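Putative (Helicobacter pylori, PDB 4O8S) probably acts as a nucleotidyltransferase, belonging to the superfamily that includes the AbiEii toxins of type IV toxin-antitoxin systems. Local coordinates at residues 6-11 / 89-94; 69-74 / 95-100; 170-175 / 211-216. One frame throughout, in Å; residues are numbered along the deposited sequence.

Contact 1 (6-11 / 89-94); sequences ALNHEK and YATKDN
Helix 4-19 passes the end of strand 82-91 and the turn beyond it with the backbones closest at Asn8 and Thr91, whose CA atoms are 7.2 Å apart. Two consecutive side chains, Asn8 and His9, make the polar links. Asn8 points at the turn and puts its CB 3.6 Å from Thr91 CG2, the methyl lying obliquely across the CB and amide of Asn8. The amide then reaches past it: Asn8 ND2 donates to Asp93 OD2 at 2.8 Å, almost straight at 169°. The carboxylate oxygen lies in the plane of the Asn8 amide but is itself met from above the carboxylate plane, the two flat groups standing 54° apart. A water joins the same amide to the strand, 3.1 Å from Asn8 ND2, from which it accepts, and equally far from Thr91 OG1. The ND2 group therefore grips both the turn and the end of the strand. Asp93 is poorly ordered and has the carboxylate of Glu4 close by; the amide donor probably eases that pairing of like charges. Deeper down, His9 and Tyr89 meet at their edges, crossing at about a right angle, and His9 ND1 and Tyr89 OH share a hydrogen bond of 2.8 Å. His9 CG lies anti to the backbone N (chi1 -166°), which swings the imidazole toward the phenol. Its other nitrogen, NE2, is bonded to the backbone oxygen of Glu44, so both ring nitrogens are engaged and the rotation of the buried ring is fixed. Ile68 of strand 68-75 touches Asn8, Tyr89 and Thr91, while Leu100 of strand 98-106 packs on His9, so the start of helix 4-19 lies against three neighbouring strands of the mixed sheet.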
ATOM      1  N   ALA A   6       2.976  13.171  12.562  1.00 38.79           N
ATOM      2  CA  ALA A   6       2.434  12.494  11.388  1.00 39.60           C
ATOM      3  C   ALA A   6       2.200  13.482  10.240  1.00 39.95           C
ATOM      4  O   ALA A   6       2.475  13.165   9.071  1.00 33.22           O
ATOM      5  CB  ALA A   6       1.141  11.762  11.746  1.00 40.71           C
ATOM      6  N   LEU A   7       1.695  14.673  10.572  1.00 46.14           N
ATOM      7  CA  LEU A   7       1.410  15.701   9.564  1.00 44.51           C
ATOM      8  C   LEU A   7       2.660  16.132   8.799  1.00 44.01           C
ATOM      9  O   LEU A   7       2.625  16.318   7.581  1.00 43.14           O
ATOM     10  CB  LEU A   7       0.770  16.940  10.204  1.00 50.16           C
ATOM     11  CG  LEU A   7      -0.693  16.902  10.668  1.00 59.37           C
ATOM     12  CD1 LEU A   7      -1.147  18.306  11.076  1.00 60.35           C
ATOM     13  CD2 LEU A   7      -1.614  16.333   9.589  1.00 51.71           C
ATOM     14  N   ASN A   8       3.764  16.330   9.509  1.00 40.54           N
ATOM     15  CA  ASN A   8       4.991  16.702   8.821  1.00 39.94           C
ATOM     16  C   ASN A   8       5.523  15.538   7.990  1.00 36.29           C
ATOM     17  O   ASN A   8       6.032  15.740   6.887  1.00 38.67           O
ATOM     18  CB  ASN A   8       6.025  17.232   9.809  1.00 44.64           C
ATOM     19  CG  ASN A   8       5.712  18.650  10.245  1.00 48.25           C
ATOM     20  OD1 ASN A   8       5.364  19.494   9.416  1.00 48.35           O
ATOM     21  ND2 ASN A   8       5.795  18.911  11.544  1.00 50.54           N
ATOM     22  N   HIS A   9       5.363  14.322   8.505  1.00 36.53           N
ATOM     23  CA  HIS A   9       5.737  13.120   7.767  1.00 38.60           C
ATOM     24  C   HIS A   9       4.965  13.018   6.445  1.00 37.77           C
ATOM     25  O   HIS A   9       5.557  12.804   5.379  1.00 34.93           O
ATOM     26  CB  HIS A   9       5.484  11.879   8.619  1.00 37.20           C
ATOM     27  CG  HIS A   9       6.140  10.637   8.093  1.00 36.90           C
ATOM     28  ND1 HIS A   9       7.509  10.453   8.118  1.00 36.59           N
ATOM     29  CD2 HIS A   9       5.619   9.511   7.551  1.00 37.70           C
ATOM     30  CE1 HIS A   9       7.799   9.271   7.605  1.00 36.49           C
ATOM     31  NE2 HIS A   9       6.673   8.676   7.252  1.00 36.62           N
ATOM     32  N   GLU A  10       3.643  13.171   6.509  1.00 36.55           N
ATOM     33  CA  GLU A  10       2.826  13.129   5.291  1.00 34.37           C
ATOM     34  C   GLU A  10       3.246  14.207   4.301  1.00 33.26           C
ATOM     35  O   GLU A  10       3.288  13.982   3.088  1.00 33.27           O
ATOM     36  CB  GLU A  10       1.333  13.284   5.620  1.00 36.72           C
ATOM     37  CG  GLU A  10       0.449  13.236   4.356  1.00 42.81           C
ATOM     38  CD  GLU A  10      -1.055  13.182   4.626  1.00 45.48           C
ATOM     39  OE1 GLU A  10      -1.473  13.022   5.797  1.00 48.24           O
ATOM     40  OE2 GLU A  10      -1.825  13.285   3.640  1.00 53.03           O
ATOM     41  N   LYS A  11       3.552  15.390   4.816  1.00 37.94           N
ATOM     42  CA  LYS A  11       3.955  16.503   3.961  1.00 40.44           C
ATOM     43  C   LYS A  11       5.252  16.189   3.213  1.00 38.24           C
ATOM     44  O   LYS A  11       5.391  16.502   2.023  1.00 36.59           O
ATOM     45  CB  LYS A  11       4.125  17.758   4.812  1.00 42.28           C
ATOM     46  CG  LYS A  11       4.672  18.967   4.068  1.00 47.82           C
ATOM     47  CD  LYS A  11       4.966  20.076   5.084  1.00 54.45           C
ATOM     48  CE  LYS A  11       5.306  21.406   4.428  1.00 62.85           C
ATOM     49  NZ  LYS A  11       5.608  22.458   5.459  1.00 65.66           N
ATOM     50  N   TYR A  89      15.409  13.208   8.846  1.00 38.80           N
ATOM     51  CA  TYR A  89      14.957  14.590   8.765  1.00 40.56           C
ATOM     52  C   TYR A  89      14.438  15.071  10.103  1.00 40.60           C
ATOM     53  O   TYR A  89      14.110  14.264  10.988  1.00 40.55           O
ATOM     54  CB  TYR A  89      13.846  14.733   7.715  1.00 37.00           C
ATOM     55  CG  TYR A  89      12.525  14.126   8.157  1.00 37.91           C
ATOM     56  CD1 TYR A  89      12.238  12.783   7.922  1.00 35.69           C
ATOM     57  CD2 TYR A  89      11.566  14.895   8.805  1.00 37.47           C
ATOM     58  CE1 TYR A  89      11.041  12.228   8.328  1.00 34.64           C
ATOM     59  CE2 TYR A  89      10.370  14.349   9.212  1.00 38.94           C
ATOM     60  CZ  TYR A  89      10.107  13.023   8.968  1.00 33.69           C
ATOM     61  OH  TYR A  89       8.915  12.480   9.386  1.00 34.28           O
ATOM     62  N   ALA A  90      14.353  16.392  10.231  1.00 40.16           N
ATOM     63  CA  ALA A  90      13.717  17.032  11.378  1.00 48.55           C
ATOM     64  C   ALA A  90      12.747  18.080  10.845  1.00 49.31           C
ATOM     65  O   ALA A  90      12.675  18.306   9.625  1.00 47.81           O
ATOM     66  CB  ALA A  90      14.761  17.682  12.292  1.00 49.65           C
ATOM     67  N   THR A  91      12.002  18.714  11.748  1.00 47.79           N
ATOM     68  CA  THR A  91      11.055  19.757  11.356  1.00 54.97           C
ATOM     69  C   THR A  91      11.374  21.063  12.070  1.00 59.54           C
ATOM     70  O   THR A  91      12.294  21.122  12.887  1.00 56.71           O
ATOM     71  CB  THR A  91       9.597  19.363  11.678  1.00 53.12           C
ATOM     72  OG1 THR A  91       9.412  19.310  13.098  1.00 56.48           O
ATOM     73  CG2 THR A  91       9.273  18.011  11.091  1.00 49.41           C
ATOM     74  N   LYS A  92      10.618  22.110  11.753  1.00 84.83           N
ATOM     75  CA  LYS A  92      10.712  23.355  12.502  1.00 87.19           C
ATOM     76  C   LYS A  92      10.000  23.174  13.838  1.00 86.76           C
ATOM     77  O   LYS A  92      10.376  23.766  14.852  1.00 84.23           O
ATOM     78  CB  LYS A  92      10.087  24.509  11.716  1.00 85.81           C
ATOM     79  CG  LYS A  92      10.763  24.782  10.376  1.00 88.94           C
ATOM     80  CD  LYS A  92      12.283  24.851  10.510  1.00 89.12           C
ATOM     81  CE  LYS A  92      12.948  25.140   9.168  1.00 89.16           C
ATOM     82  NZ  LYS A  92      12.521  26.450   8.599  1.00 97.15           N
ATOM     83  N   ASP A  93       8.985  22.317  13.825  1.00 85.93           N
ATOM     84  CA  ASP A  93       8.171  22.044  15.002  1.00 83.22           C
ATOM     85  C   ASP A  93       8.932  21.197  16.025  1.00 86.47           C
ATOM     86  O   ASP A  93       8.554  21.135  17.201  1.00 82.62           O
ATOM     87  CB  ASP A  93       6.884  21.326  14.579  1.00 83.98           C
ATOM     88  CG  ASP A  93       6.205  21.987  13.381  1.00 85.89           C
ATOM     89  OD1 ASP A  93       6.600  23.115  13.006  1.00 87.02           O
ATOM     90  OD2 ASP A  93       5.268  21.379  12.817  1.00 84.22           O
ATOM     91  N   ASN A  94      10.007  20.558  15.569  1.00 69.61           N
ATOM     92  CA  ASN A  94      10.726  19.567  16.366  1.00 66.99           C
ATOM     93  C   ASN A  94      12.059  19.207  15.715  1.00 67.47           C
ATOM     94  O   ASN A  94      12.106  18.908  14.519  1.00 66.07           O
ATOM     95  CB  ASN A  94       9.867  18.308  16.509  1.00 65.34           C
ATOM     96  CG  ASN A  94      10.399  17.351  17.550  1.00 67.70           C
ATOM     97  OD1 ASN A  94      11.598  17.323  17.828  1.00 69.62           O
ATOM     98  ND2 ASN A  94       9.506  16.550  18.131  1.00 65.64           N
TER
HETATM   99  O   HOH W   1       7.101  17.479  13.972  1.00 57.19           O

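Contact 2 (69-74 / 95-100); sequences ILNDIH and KEEQTL
Asn71 and Glu97 reach toward each other across strand 82-91, which lies in the mixed sheet between strand 68-75 and strand 98-106, the latter beginning just after Glu97, and pairs antiparallel with both. Asn71 and Asp72 together face Arg88 of that middle strand, forming a classic beta bulge, and the side chain of Asn71 leaves the bulge in the direction of 95-100. The CA atoms of Asn71 and Glu97 are 8.0 Å apart, a span bridged by side chains alone. Glu97 supplies most of the reach: its CG is anti to the backbone N (chi1 -174°) and the chain stays extended beyond it, bringing the carboxylate over to the amide. There Asn71 ND2 donates to Glu97 OE1 at 2.9 Å. The carboxylate oxygen accepts through its anti lone pair, on the side away from OE2, while it sits somewhat tilted out of the amide plane. The two flat groups are turned 50° against each other and the N-H...O angle is 151°, so the bond is clearly bent. The same oxygen also lies over the root of the asparagine, Glu97 OE1 being 3.4 Å from Asn71 CB. Glu97 also touches Arg88, the residue opposite the bulge, so its side chain passes over the middle strand to reach Asn71. This is a surface contact, a polar strap over one face of the sheet at the end where strands 82-91 and 98-106 are joined. Lys95 comes from that connection in another way. Its chain bends at chi2 and chi4, which folds the tip back toward the strand end, and its NZ makes a weak hydrogen bond to Thr91 O. In folding back it crosses Ile69 at about a right angle, with Lys95 CE resting 3.9 Å from Ile69 CD1.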
ATOM      1  N   ILE A  69      13.689  19.779   7.696  1.00 50.69           N
ATOM      2  CA  ILE A  69      15.141  19.820   7.519  1.00 52.99           C
ATOM      3  C   ILE A  69      15.670  18.447   7.153  1.00 46.79           C
ATOM      4  O   ILE A  69      15.464  17.485   7.898  1.00 45.10           O
ATOM      5  CB  ILE A  69      15.885  20.268   8.794  1.00 55.17           C
ATOM      6  CG1 ILE A  69      15.524  21.710   9.157  1.00 61.40           C
ATOM      7  CG2 ILE A  69      17.401  20.142   8.594  1.00 51.68           C
ATOM      8  CD1 ILE A  69      14.335  21.833  10.089  1.00 63.83           C
ATOM      9  N   LEU A  70      16.349  18.355   6.013  1.00 45.13           N
ATOM     10  CA  LEU A  70      17.005  17.113   5.620  1.00 42.73           C
ATOM     11  C   LEU A  70      18.353  16.978   6.308  1.00 48.07           C
ATOM     12  O   LEU A  70      19.303  17.710   5.998  1.00 50.13           O
ATOM     13  CB  LEU A  70      17.189  17.056   4.109  1.00 45.64           C
ATOM     14  CG  LEU A  70      17.842  15.782   3.562  1.00 46.79           C
ATOM     15  CD1 LEU A  70      17.138  14.518   4.075  1.00 42.26           C
ATOM     16  CD2 LEU A  70      17.850  15.827   2.040  1.00 47.44           C
ATOM     17  N   ASN A  71      18.431  16.048   7.251  1.00 53.26           N
ATOM     18  CA  ASN A  71      19.694  15.756   7.929  1.00 53.34           C
ATOM     19  C   ASN A  71      20.651  14.897   7.089  1.00 60.09           C
ATOM     20  O   ASN A  71      21.815  15.266   6.877  1.00 60.91           O
ATOM     21  CB  ASN A  71      19.425  15.101   9.287  1.00 51.91           C
ATOM     22  CG  ASN A  71      18.827  16.077  10.286  1.00 56.03           C
ATOM     23  OD1 ASN A  71      18.875  17.290  10.078  1.00 57.16           O
ATOM     24  ND2 ASN A  71      18.263  15.556  11.374  1.00 56.52           N
ATOM     25  N   ASP A  72      20.150  13.761   6.600  1.00 59.98           N
ATOM     26  CA  ASP A  72      20.978  12.794   5.886  1.00 60.64           C
ATOM     27  C   ASP A  72      20.121  11.804   5.082  1.00 55.63           C
ATOM     28  O   ASP A  72      18.977  11.520   5.445  1.00 54.25           O
ATOM     29  CB  ASP A  72      21.847  12.028   6.897  1.00 61.69           C
ATOM     30  CG  ASP A  72      22.844  11.091   6.230  1.00 67.31           C
ATOM     31  OD1 ASP A  72      23.527  11.526   5.267  1.00 67.87           O
ATOM     32  OD2 ASP A  72      22.941   9.917   6.673  1.00 70.64           O
ATOM     33  N   ILE A  73      20.670  11.291   3.984  1.00 42.20           N
ATOM     34  CA  ILE A  73      20.075  10.138   3.314  1.00 39.67           C
ATOM     35  C   ILE A  73      21.066   8.982   3.335  1.00 41.45           C
ATOM     36  O   ILE A  73      22.086   9.030   2.642  1.00 43.39           O
ATOM     37  CB  ILE A  73      19.725  10.424   1.846  1.00 39.81           C
ATOM     38  CG1 ILE A  73      18.817  11.656   1.722  1.00 41.91           C
ATOM     39  CG2 ILE A  73      19.043   9.197   1.201  1.00 33.32           C
ATOM     40  CD1 ILE A  73      18.515  12.049   0.263  1.00 38.39           C
ATOM     41  N   HIS A  74      20.767   7.949   4.119  1.00 41.80           N
ATOM     42  CA  HIS A  74      21.589   6.738   4.152  1.00 42.99           C
ATOM     43  C   HIS A  74      21.135   5.703   3.105  1.00 43.08           C
ATOM     44  O   HIS A  74      19.971   5.265   3.100  1.00 41.23           O
ATOM     45  CB  HIS A  74      21.590   6.124   5.563  1.00 41.64           C
ATOM     46  CG  HIS A  74      22.394   4.862   5.670  1.00 49.50           C
ATOM     47  ND1 HIS A  74      23.769   4.838   5.536  1.00 50.98           N
ATOM     48  CD2 HIS A  74      22.017   3.578   5.886  1.00 47.81           C
ATOM     49  CE1 HIS A  74      24.201   3.596   5.664  1.00 46.93           C
ATOM     50  NE2 HIS A  74      23.158   2.811   5.874  1.00 47.69           N
ATOM     51  N   LYS A  95      13.136  19.224  16.499  1.00 69.88           N
ATOM     52  CA  LYS A  95      14.463  18.907  15.969  1.00 73.41           C
ATOM     53  C   LYS A  95      14.873  17.452  16.219  1.00 72.33           C
ATOM     54  O   LYS A  95      15.987  17.044  15.880  1.00 74.53           O
ATOM     55  CB  LYS A  95      15.524  19.877  16.507  1.00 76.21           C
ATOM     56  CG  LYS A  95      15.443  21.293  15.916  1.00 79.67           C
ATOM     57  CD  LYS A  95      15.285  21.258  14.394  1.00 80.86           C
ATOM     58  CE  LYS A  95      15.311  22.663  13.777  1.00 84.82           C
ATOM     59  NZ  LYS A  95      14.263  23.577  14.331  1.00 82.52           N
ATOM     60  N   GLU A  96      13.966  16.675  16.802  1.00 65.32           N
ATOM     61  CA  GLU A  96      14.197  15.250  17.001  1.00 68.05           C
ATOM     62  C   GLU A  96      14.131  14.514  15.665  1.00 68.50           C
ATOM     63  O   GLU A  96      13.182  14.692  14.892  1.00 64.60           O
ATOM     64  CB  GLU A  96      13.177  14.669  17.979  1.00 68.11           C
ATOM     65  CG  GLU A  96      13.021  13.160  17.898  1.00 72.30           C
ATOM     66  CD  GLU A  96      12.083  12.620  18.963  1.00 80.49           C
ATOM     67  OE1 GLU A  96      12.425  12.731  20.163  1.00 82.16           O
ATOM     68  OE2 GLU A  96      11.004  12.090  18.601  1.00 81.63           O
ATOM     69  N   GLU A  97      15.139  13.684  15.401  1.00 64.42           N
ATOM     70  CA  GLU A  97      15.308  13.073  14.083  1.00 60.07           C
ATOM     71  C   GLU A  97      14.284  11.977  13.796  1.00 53.74           C
ATOM     72  O   GLU A  97      14.084  11.063  14.591  1.00 54.91           O
ATOM     73  CB  GLU A  97      16.739  12.537  13.896  1.00 58.55           C
ATOM     74  CG  GLU A  97      17.035  12.019  12.481  1.00 55.25           C
ATOM     75  CD  GLU A  97      18.527  11.829  12.208  1.00 58.98           C
ATOM     76  OE1 GLU A  97      19.180  12.796  11.745  1.00 55.97           O
ATOM     77  OE2 GLU A  97      19.041  10.708  12.439  1.00 57.84           O
ATOM     78  N   GLN A  98      13.639  12.087  12.643  1.00 47.02           N
ATOM     79  CA  GLN A  98      12.670  11.092  12.213  1.00 43.55           C
ATOM     80  C   GLN A  98      13.247  10.374  11.011  1.00 39.24           C
ATOM     81  O   GLN A  98      14.180  10.872  10.365  1.00 35.25           O
ATOM     82  CB  GLN A  98      11.358  11.765  11.803  1.00 43.67           C
ATOM     83  CG  GLN A  98      10.727  12.654  12.880  1.00 47.78           C
ATOM     84  CD  GLN A  98      10.580  11.941  14.208  1.00 51.18           C
ATOM     85  OE1 GLN A  98      11.101  12.397  15.227  1.00 57.17           O
ATOM     86  NE2 GLN A  98       9.869  10.818  14.208  1.00 50.31           N
ATOM     87  N   THR A  99      12.686   9.211  10.704  1.00 40.67           N
ATOM     88  CA  THR A  99      13.137   8.440   9.557  1.00 40.56           C
ATOM     89  C   THR A  99      11.988   8.172   8.578  1.00 40.18           C
ATOM     90  O   THR A  99      10.908   7.724   8.986  1.00 40.60           O
ATOM     91  CB  THR A  99      13.756   7.095  10.003  1.00 43.32           C
ATOM     92  OG1 THR A  99      14.908   7.347  10.828  1.00 51.10           O
ATOM     93  CG2 THR A  99      14.175   6.259   8.783  1.00 44.39           C
ATOM     94  N   LEU A 100      12.230   8.461   7.299  1.00 33.90           N
ATOM     95  CA  LEU A 100      11.361   8.011   6.216  1.00 35.45           C
ATOM     96  C   LEU A 100      12.069   6.914   5.432  1.00 31.48           C
ATOM     97  O   LEU A 100      13.136   7.145   4.848  1.00 32.60           O
ATOM     98  CB  LEU A 100      11.005   9.164   5.268  1.00 29.94           C
ATOM     99  CG  LEU A 100      10.271   8.754   3.983  1.00 28.36           C
ATOM    100  CD1 LEU A 100       8.983   8.043   4.336  1.00 33.85           C
ATOM    101  CD2 LEU A 100       9.967   9.969   3.121  1.00 30.90           C
TER

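Contact 3 (170-175 / 211-216); sequences SRLKDF and VMAQLI
Leu172 and Ala213 meet because the leucine CG stands anti to its backbone nitrogen (chi1 -180°) and chi2 of 72° turns CD1 aside, leaving CD2 pointing outward, nearly anti to CA, to the other helix. Leu172 CD2 comes to 3.7 Å from Ala213 CB, with Leu172 CG close behind at 3.8 Å. The alanine methyl is pressed into the surface of helix 166-176, for it also lies 3.7 Å from Lys173 CA. It thus touches both main chain and a leucine branch of the facing helix. Such a small side chain lets the backbones come near: the CA atoms of Lys173 and Ala213 are 4.9 Å apart and the short helical axes approach to 8.4 Å. The two helices run roughly antiparallel, with 151° between their directions. Lys173 keeps all four of its torsions near anti, and the extended chain passes beside the residue following Ala213, its methylene carbon CE 4.5 Å from Gln214 CG, a loose apolar brush at the outer margin. Around this point the packing belongs to a helical bundle. Leu172 also touches Leu209 and Phe164, Ile216 packs on Ala157 of helix 147-159, and on the other flank of helix 166-176 Arg171 forms salt bridges with Asp131 and Asp139 of helix 126-139. Between the two segments themselves the chemistry is carbon against carbon, which suggests that close fit and burial of Leu172 and Ala213, more than directed polar bonds, hold the two helices here.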
ATOM      1  N   SER A 170     -11.462 -14.999  -5.756  1.00 42.86           N
ATOM      2  CA  SER A 170     -11.329 -16.383  -5.322  1.00 45.22           C
ATOM      3  C   SER A 170     -10.246 -16.509  -4.261  1.00 42.86           C
ATOM      4  O   SER A 170     -10.431 -17.192  -3.246  1.00 43.23           O
ATOM      5  CB  SER A 170     -11.032 -17.306  -6.505  1.00 48.96           C
ATOM      6  OG  SER A 170     -10.853 -18.638  -6.050  1.00 55.77           O
ATOM      7  N   ARG A 171      -9.124 -15.831  -4.486  1.00 39.97           N
ATOM      8  CA  ARG A 171      -8.025 -15.851  -3.527  1.00 39.99           C
ATOM      9  C   ARG A 171      -8.407 -15.143  -2.226  1.00 39.33           C
ATOM     10  O   ARG A 171      -8.036 -15.586  -1.135  1.00 41.25           O
ATOM     11  CB  ARG A 171      -6.771 -15.211  -4.139  1.00 42.56           C
ATOM     12  CG  ARG A 171      -6.253 -15.931  -5.399  1.00 43.93           C
ATOM     13  CD  ARG A 171      -5.345 -15.023  -6.242  1.00 42.45           C
ATOM     14  NE  ARG A 171      -4.100 -14.680  -5.548  1.00 39.66           N
ATOM     15  CZ  ARG A 171      -3.292 -13.681  -5.905  1.00 41.44           C
ATOM     16  NH1 ARG A 171      -3.592 -12.913  -6.950  1.00 40.44           N
ATOM     17  NH2 ARG A 171      -2.181 -13.440  -5.214  1.00 39.72           N
ATOM     18  N   LEU A 172      -9.152 -14.046  -2.339  1.00 35.84           N
ATOM     19  CA  LEU A 172      -9.560 -13.286  -1.160  1.00 37.54           C
ATOM     20  C   LEU A 172     -10.489 -14.135  -0.302  1.00 39.00           C
ATOM     21  O   LEU A 172     -10.359 -14.154   0.924  1.00 36.15           O
ATOM     22  CB  LEU A 172     -10.271 -12.000  -1.566  1.00 33.96           C
ATOM     23  CG  LEU A 172     -10.741 -11.108  -0.414  1.00 34.95           C
ATOM     24  CD1 LEU A 172      -9.558 -10.426   0.263  1.00 35.21           C
ATOM     25  CD2 LEU A 172     -11.749 -10.084  -0.918  1.00 32.80           C
ATOM     26  N   LYS A 173     -11.409 -14.840  -0.966  1.00 46.56           N
ATOM     27  CA  LYS A 173     -12.325 -15.782  -0.324  1.00 46.46           C
ATOM     28  C   LYS A 173     -11.554 -16.881   0.393  1.00 48.86           C
ATOM     29  O   LYS A 173     -11.834 -17.192   1.554  1.00 51.08           O
ATOM     30  CB  LYS A 173     -13.273 -16.386  -1.370  1.00 48.73           C
ATOM     31  CG  LYS A 173     -14.379 -17.273  -0.808  1.00 53.14           C
ATOM     32  CD  LYS A 173     -15.327 -17.746  -1.913  1.00 54.64           C
ATOM     33  CE  LYS A 173     -16.332 -18.771  -1.383  1.00 62.02           C
ATOM     34  NZ  LYS A 173     -17.343 -19.189  -2.406  1.00 64.11           N
ATOM     35  N   ASP A 174     -10.568 -17.453  -0.296  1.00 49.95           N
ATOM     36  CA  ASP A 174      -9.721 -18.496   0.268  1.00 52.47           C
ATOM     37  C   ASP A 174      -9.010 -17.984   1.524  1.00 53.19           C
ATOM     38  O   ASP A 174      -8.963 -18.662   2.553  1.00 53.22           O
ATOM     39  CB  ASP A 174      -8.698 -18.932  -0.783  1.00 53.81           C
ATOM     40  CG  ASP A 174      -8.240 -20.374  -0.609  1.00 60.60           C
ATOM     41  OD1 ASP A 174      -8.106 -20.848   0.546  1.00 62.42           O
ATOM     42  OD2 ASP A 174      -8.000 -21.033  -1.646  1.00 63.49           O
ATOM     43  N   PHE A 175      -8.474 -16.770   1.431  1.00 44.07           N
ATOM     44  CA  PHE A 175      -7.740 -16.151   2.534  1.00 42.82           C
ATOM     45  C   PHE A 175      -8.625 -15.895   3.752  1.00 39.21           C
ATOM     46  O   PHE A 175      -8.163 -15.984   4.886  1.00 37.26           O
ATOM     47  CB  PHE A 175      -7.128 -14.824   2.057  1.00 41.55           C
ATOM     48  CG  PHE A 175      -6.665 -13.913   3.173  1.00 39.61           C
ATOM     49  CD1 PHE A 175      -5.553 -14.239   3.947  1.00 39.00           C
ATOM     50  CD2 PHE A 175      -7.324 -12.706   3.423  1.00 38.70           C
ATOM     51  CE1 PHE A 175      -5.106 -13.386   4.972  1.00 35.33           C
ATOM     52  CE2 PHE A 175      -6.888 -11.836   4.445  1.00 37.47           C
ATOM     53  CZ  PHE A 175      -5.776 -12.184   5.225  1.00 35.85           C
ATOM     54  N   VAL A 211     -17.246 -12.536   4.675  1.00 39.13           N
ATOM     55  CA  VAL A 211     -18.556 -12.474   4.036  1.00 40.40           C
ATOM     56  C   VAL A 211     -18.539 -11.654   2.747  1.00 39.31           C
ATOM     57  O   VAL A 211     -19.113 -12.081   1.740  1.00 41.67           O
ATOM     58  CB  VAL A 211     -19.629 -11.950   5.015  1.00 41.95           C
ATOM     59  CG1 VAL A 211     -20.962 -11.759   4.312  1.00 40.20           C
ATOM     60  CG2 VAL A 211     -19.771 -12.918   6.183  1.00 41.98           C
HETATM   61  N   MSE A 212     -17.894 -10.485   2.761  1.00 41.00           N
HETATM   62  CA  MSE A 212     -17.785  -9.665   1.545  1.00 40.73           C
HETATM   63  C   MSE A 212     -17.103 -10.422   0.420  1.00 38.26           C
HETATM   64  O   MSE A 212     -17.490 -10.301  -0.745  1.00 38.06           O
HETATM   65  CB  MSE A 212     -17.009  -8.370   1.804  1.00 38.03           C
HETATM   66  CG  MSE A 212     -17.738  -7.376   2.705  1.00 41.15           C
HETATM   67 SE   MSE A 212     -16.795  -5.632   2.828  1.00 40.49          SE
HETATM   68  CE  MSE A 212     -15.226  -6.276   3.730  1.00 37.00           C
ATOM     69  N   ALA A 213     -16.079 -11.200   0.767  1.00 36.13           N
ATOM     70  CA  ALA A 213     -15.338 -11.940  -0.242  1.00 36.61           C
ATOM     71  C   ALA A 213     -16.252 -12.970  -0.895  1.00 39.27           C
ATOM     72  O   ALA A 213     -16.135 -13.236  -2.088  1.00 36.93           O
ATOM     73  CB  ALA A 213     -14.131 -12.602   0.368  1.00 34.73           C
ATOM     74  N   GLN A 214     -17.164 -13.543  -0.109  1.00 47.81           N
ATOM     75  CA  GLN A 214     -18.145 -14.478  -0.640  1.00 48.85           C
ATOM     76  C   GLN A 214     -19.027 -13.783  -1.653  1.00 48.22           C
ATOM     77  O   GLN A 214     -19.222 -14.286  -2.763  1.00 50.92           O
ATOM     78  CB  GLN A 214     -19.031 -15.034   0.478  1.00 51.54           C
ATOM     79  CG  GLN A 214     -18.327 -15.965   1.438  1.00 54.38           C
ATOM     80  CD  GLN A 214     -19.305 -16.823   2.220  1.00 67.81           C
ATOM     81  OE1 GLN A 214     -20.525 -16.623   2.150  1.00 65.38           O
ATOM     82  NE2 GLN A 214     -18.776 -17.792   2.965  1.00 69.32           N
ATOM     83  N   LEU A 215     -19.560 -12.627  -1.257  1.00 41.09           N
ATOM     84  CA  LEU A 215     -20.477 -11.861  -2.098  1.00 44.54           C
ATOM     85  C   LEU A 215     -19.834 -11.459  -3.408  1.00 44.46           C
ATOM     86  O   LEU A 215     -20.420 -11.645  -4.482  1.00 44.50           O
ATOM     87  CB  LEU A 215     -20.944 -10.589  -1.387  1.00 41.24           C
ATOM     88  CG  LEU A 215     -22.309 -10.624  -0.697  1.00 50.53           C
ATOM     89  CD1 LEU A 215     -22.229 -11.496   0.525  1.00 47.56           C
ATOM     90  CD2 LEU A 215     -22.774  -9.222  -0.325  1.00 50.97           C
ATOM     91  N   ILE A 216     -18.640 -10.874  -3.305  1.00 39.03           N
ATOM     92  CA  ILE A 216     -17.909 -10.403  -4.479  1.00 40.18           C
ATOM     93  C   ILE A 216     -17.681 -11.576  -5.429  1.00 39.45           C
ATOM     94  O   ILE A 216     -17.974 -11.490  -6.618  1.00 40.98           O
ATOM     95  CB  ILE A 216     -16.567  -9.736  -4.067  1.00 40.35           C
ATOM     96  CG1 ILE A 216     -16.856  -8.454  -3.275  1.00 37.28           C
ATOM     97  CG2 ILE A 216     -15.700  -9.428  -5.295  1.00 36.73           C
ATOM     98  CD1 ILE A 216     -15.678  -7.920  -2.456  1.00 33.47           C
TER

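How the contacts relate
From the N terminus, 6-11 opens contact 1, which closes at 89-94 after 77 residues of helix, strand and loop. Before that, 69-74 opens contact 2, which closes at 95-100, so the two loops cross. Their centres are 10 Å apart and they share the mixed sheet: strand 82-91 pairs with strands 68-75 and 98-106, on or just before which the segments of contact 2 lie, while contact 1 ties it to helix 4-19. Contact 3 comes later in series, 170-175 meeting 211-216 across 35 residues. Its centre lies about 39 Å from that of contact 1, on the opposite side of the chain's centre, where it joins helices 166-176 and 202-231.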